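Local coordinates for serine proteinase inhibitor A (Sagittaria sagittifolia, PDB 3E8L), which inhibits serine proteases, very probably binding trypsin and chymotrypsin simultaneously through two reactive sites and kallikrein more weakly, at residues K52-E57 and E107-I112. The protein carries 2 engineered substitutions. Sequence-based numbering, arbitrary orientation.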
ATOM      1  N   LYS A  52       3.286  -9.805  10.731  1.00 30.60           N
ATOM      2  CA  LYS A  52       3.950 -10.026   9.439  1.00 29.59           C
ATOM      3  C   LYS A  52       4.277 -11.488   9.076  1.00 29.17           C
ATOM      4  O   LYS A  52       4.680 -12.285   9.921  1.00 29.19           O
ATOM      5  CB  LYS A  52       5.208  -9.168   9.381  1.00 29.72           C
ATOM      6  CG  LYS A  52       5.906  -9.115   8.037  1.00 29.99           C
ATOM      7  CD  LYS A  52       7.112  -8.183   8.096  1.00 28.26           C
ATOM      8  CE  LYS A  52       6.687  -6.741   8.228  1.00 27.62           C
ATOM      9  NZ  LYS A  52       7.860  -5.857   8.045  1.00 28.74           N
ATOM     10  N   SER A  53       4.111 -11.810   7.797  1.00 28.60           N
ATOM     11  CA  SER A  53       4.292 -13.161   7.270  1.00 28.11           C
ATOM     12  C   SER A  53       5.158 -13.136   6.021  1.00 27.90           C
ATOM     13  O   SER A  53       5.284 -12.085   5.371  1.00 27.92           O
ATOM     14  CB  SER A  53       2.937 -13.754   6.886  1.00 27.99           C
ATOM     15  OG  SER A  53       2.210 -14.198   8.010  1.00 27.88           O
ATOM     16  N   TYR A  54       5.751 -14.282   5.669  1.00 27.42           N
ATOM     17  CA  TYR A  54       6.389 -14.409   4.354  1.00 27.02           C
ATOM     18  C   TYR A  54       5.340 -14.903   3.377  1.00 27.47           C
ATOM     19  O   TYR A  54       4.584 -15.827   3.713  1.00 27.25           O
ATOM     20  CB  TYR A  54       7.538 -15.410   4.368  1.00 26.23           C
ATOM     21  CG  TYR A  54       8.711 -15.034   5.237  1.00 23.83           C
ATOM     22  CD1 TYR A  54       9.703 -14.205   4.758  1.00 22.26           C
ATOM     23  CD2 TYR A  54       8.836 -15.536   6.529  1.00 21.52           C
ATOM     24  CE1 TYR A  54      10.792 -13.872   5.532  1.00 21.84           C
ATOM     25  CE2 TYR A  54       9.925 -15.205   7.327  1.00 21.87           C
ATOM     26  CZ  TYR A  54      10.910 -14.363   6.814  1.00 21.62           C
ATOM     27  OH  TYR A  54      12.009 -14.009   7.575  1.00 19.52           O
ATOM     28  N   VAL A  55       5.289 -14.282   2.192  1.00 27.67           N
ATOM     29  CA  VAL A  55       4.569 -14.845   1.053  1.00 28.22           C
ATOM     30  C   VAL A  55       5.374 -16.026   0.490  1.00 28.53           C
ATOM     31  O   VAL A  55       6.512 -15.872   0.028  1.00 28.44           O
ATOM     32  CB  VAL A  55       4.326 -13.807  -0.061  1.00 28.33           C
ATOM     33  CG1 VAL A  55       3.449 -14.410  -1.162  1.00 28.96           C
ATOM     34  CG2 VAL A  55       3.681 -12.564   0.491  1.00 27.72           C
ATOM     35  N   TYR A  56       4.783 -17.207   0.558  1.00 29.01           N
ATOM     36  CA  TYR A  56       5.407 -18.418   0.035  1.00 29.48           C
ATOM     37  C   TYR A  56       4.389 -19.291  -0.699  1.00 30.22           C
ATOM     38  O   TYR A  56       3.169 -19.112  -0.564  1.00 29.81           O
ATOM     39  CB  TYR A  56       6.038 -19.212   1.181  1.00 29.74           C
ATOM     40  CG  TYR A  56       5.141 -20.260   1.816  1.00 29.52           C
ATOM     41  CD1 TYR A  56       5.468 -21.612   1.741  1.00 29.88           C
ATOM     42  CD2 TYR A  56       3.971 -19.902   2.493  1.00 30.36           C
ATOM     43  CE1 TYR A  56       4.651 -22.584   2.312  1.00 30.25           C
ATOM     44  CE2 TYR A  56       3.145 -20.863   3.066  1.00 29.14           C
ATOM     45  CZ  TYR A  56       3.489 -22.198   2.977  1.00 30.11           C
ATOM     46  OH  TYR A  56       2.675 -23.156   3.555  1.00 30.82           O
ATOM     47  N   GLU A  57       4.888 -20.252  -1.462  1.00 31.09           N
ATOM     48  CA  GLU A  57       4.023 -21.162  -2.184  1.00 32.04           C
ATOM     49  C   GLU A  57       3.655 -22.358  -1.305  1.00 32.83           C
ATOM     50  O   GLU A  57       4.522 -23.127  -0.893  1.00 33.77           O
ATOM     51  CB  GLU A  57       4.730 -21.622  -3.436  1.00 31.74           C
ATOM     52  CG  GLU A  57       3.828 -22.266  -4.444  1.00 33.02           C
ATOM     53  CD  GLU A  57       4.618 -22.882  -5.577  1.00 33.36           C
ATOM     54  OE1 GLU A  57       5.594 -22.236  -6.011  1.00 34.48           O
ATOM     55  OE2 GLU A  57       4.271 -24.003  -6.017  1.00 32.90           O
ATOM     56  N   GLU A 107      17.192  -9.754   3.837  1.00 29.53           N
ATOM     57  CA  GLU A 107      17.551 -10.529   5.001  1.00 29.13           C
ATOM     58  C   GLU A 107      18.265 -11.797   4.517  1.00 29.38           C
ATOM     59  O   GLU A 107      18.230 -12.131   3.330  1.00 29.73           O
ATOM     60  CB  GLU A 107      16.296 -10.874   5.832  1.00 28.74           C
ATOM     61  CG  GLU A 107      15.157 -11.551   5.039  1.00 27.93           C
ATOM     62  CD  GLU A 107      14.047 -12.129   5.915  1.00 27.49           C
ATOM     63  OE1 GLU A 107      14.149 -13.311   6.303  1.00 28.15           O
ATOM     64  OE2 GLU A 107      13.059 -11.425   6.194  1.00 26.18           O
ATOM     65  N   THR A 108      18.914 -12.490   5.436  1.00 29.22           N
ATOM     66  CA  THR A 108      19.499 -13.775   5.149  1.00 29.28           C
ATOM     67  C   THR A 108      18.760 -14.827   5.937  1.00 29.28           C
ATOM     68  O   THR A 108      18.545 -14.670   7.129  1.00 29.34           O
ATOM     69  CB  THR A 108      20.966 -13.792   5.522  1.00 29.20           C
ATOM     70  OG1 THR A 108      21.600 -12.700   4.856  1.00 29.41           O
ATOM     71  CG2 THR A 108      21.601 -15.098   5.073  1.00 28.67           C
ATOM     72  N   ASN A 109      18.384 -15.903   5.258  1.00 29.57           N
ATOM     73  CA  ASN A 109      17.503 -16.920   5.811  1.00 29.78           C
ATOM     74  C   ASN A 109      17.675 -18.206   5.016  1.00 29.36           C
ATOM     75  O   ASN A 109      17.362 -18.254   3.819  1.00 29.85           O
ATOM     76  CB  ASN A 109      16.056 -16.422   5.690  1.00 30.31           C
ATOM     77  CG  ASN A 109      15.076 -17.198   6.548  1.00 31.87           C
ATOM     78  OD1 ASN A 109      13.990 -16.696   6.830  1.00 35.49           O
ATOM     79  ND2 ASN A 109      15.429 -18.420   6.946  1.00 33.00           N
ATOM     80  N   GLY A 110      18.168 -19.247   5.672  1.00 28.74           N
ATOM     81  CA  GLY A 110      18.411 -20.515   4.994  1.00 27.62           C
ATOM     82  C   GLY A 110      19.660 -20.423   4.140  1.00 27.35           C
ATOM     83  O   GLY A 110      19.818 -21.168   3.176  1.00 27.78           O
ATOM     84  N   GLY A 111      20.564 -19.518   4.503  1.00 26.57           N
ATOM     85  CA  GLY A 111      21.743 -19.270   3.696  1.00 26.12           C
ATOM     86  C   GLY A 111      21.384 -18.497   2.434  1.00 25.83           C
ATOM     87  O   GLY A 111      22.169 -18.441   1.510  1.00 25.47           O
ATOM     88  N   ILE A 112      20.185 -17.919   2.400  1.00 25.61           N
ATOM     89  CA  ILE A 112      19.742 -17.122   1.268  1.00 25.97           C
ATOM     90  C   ILE A 112      19.616 -15.640   1.658  1.00 26.03           C
ATOM     91  O   ILE A 112      18.994 -15.304   2.673  1.00 25.76           O
ATOM     92  CB  ILE A 112      18.396 -17.645   0.674  1.00 25.61           C
ATOM     93  CG1 ILE A 112      18.473 -19.137   0.321  1.00 25.83           C
ATOM     94  CG2 ILE A 112      18.003 -16.850  -0.552  1.00 26.50           C
ATOM     95  CD1 ILE A 112      19.206 -19.488  -0.963  1.00 25.07           C
TER
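Tyr54 reaches from strand 52-57 to the carboxylate of Glu107, and one hydrogen bond carries the contact: the phenol OH donates to Glu107 OE1 over 2.6 Å. OE1 accepts on its syn lone pair, the one facing OE2's side, so OE2 also lies close to the hydroxyl. The backbones stand well apart, with the CA atoms of Tyr54 and Asn109 11.5 Å from each other, and it takes two long side chains, each extending from its own strand to meet the other, to close the distance. Tyrosine suits this place because its rigid ring sets a hydroxyl far from its own strand. Glutamate suits the other side: its CG sits between the backbone N and the carbonyl carbon (chi1 53°), and from there the chain runs extended and delivers its carboxylate to the phenol.

Glu107 also meets the edge of the ring. Its carboxyl carbon lies in the ring plane, the carboxylate plane is turned 72° from the ring, and OE2 lies 3.4 Å from Tyr54 CE1, near the ring plane. Asn109 adds a looser neighbour, its OD1 3.4 Å from Tyr54 OH.

The charge has a second partner, since Glu107 OE2 forms a salt bridge with Lys48 of strand 43-49, and the side chains of both Tyr54 and Glu107 rest on Pro116 of strand 113-119. The contact thus joins two strands that both pair with strand 113-119 in one antiparallel sheet, at the surface of the beta-trefoil of this Kunitz-type inhibitor. A phenylalanine in place of Tyr54 would probably leave Glu107 OE1 without its donor and the carboxylate freer to turn about its salt bridge. With the hydroxyl donating to OE1 and the ammonium paired with OE2, the carboxylate is likely to be restrained in rotation and stabilised as the anion.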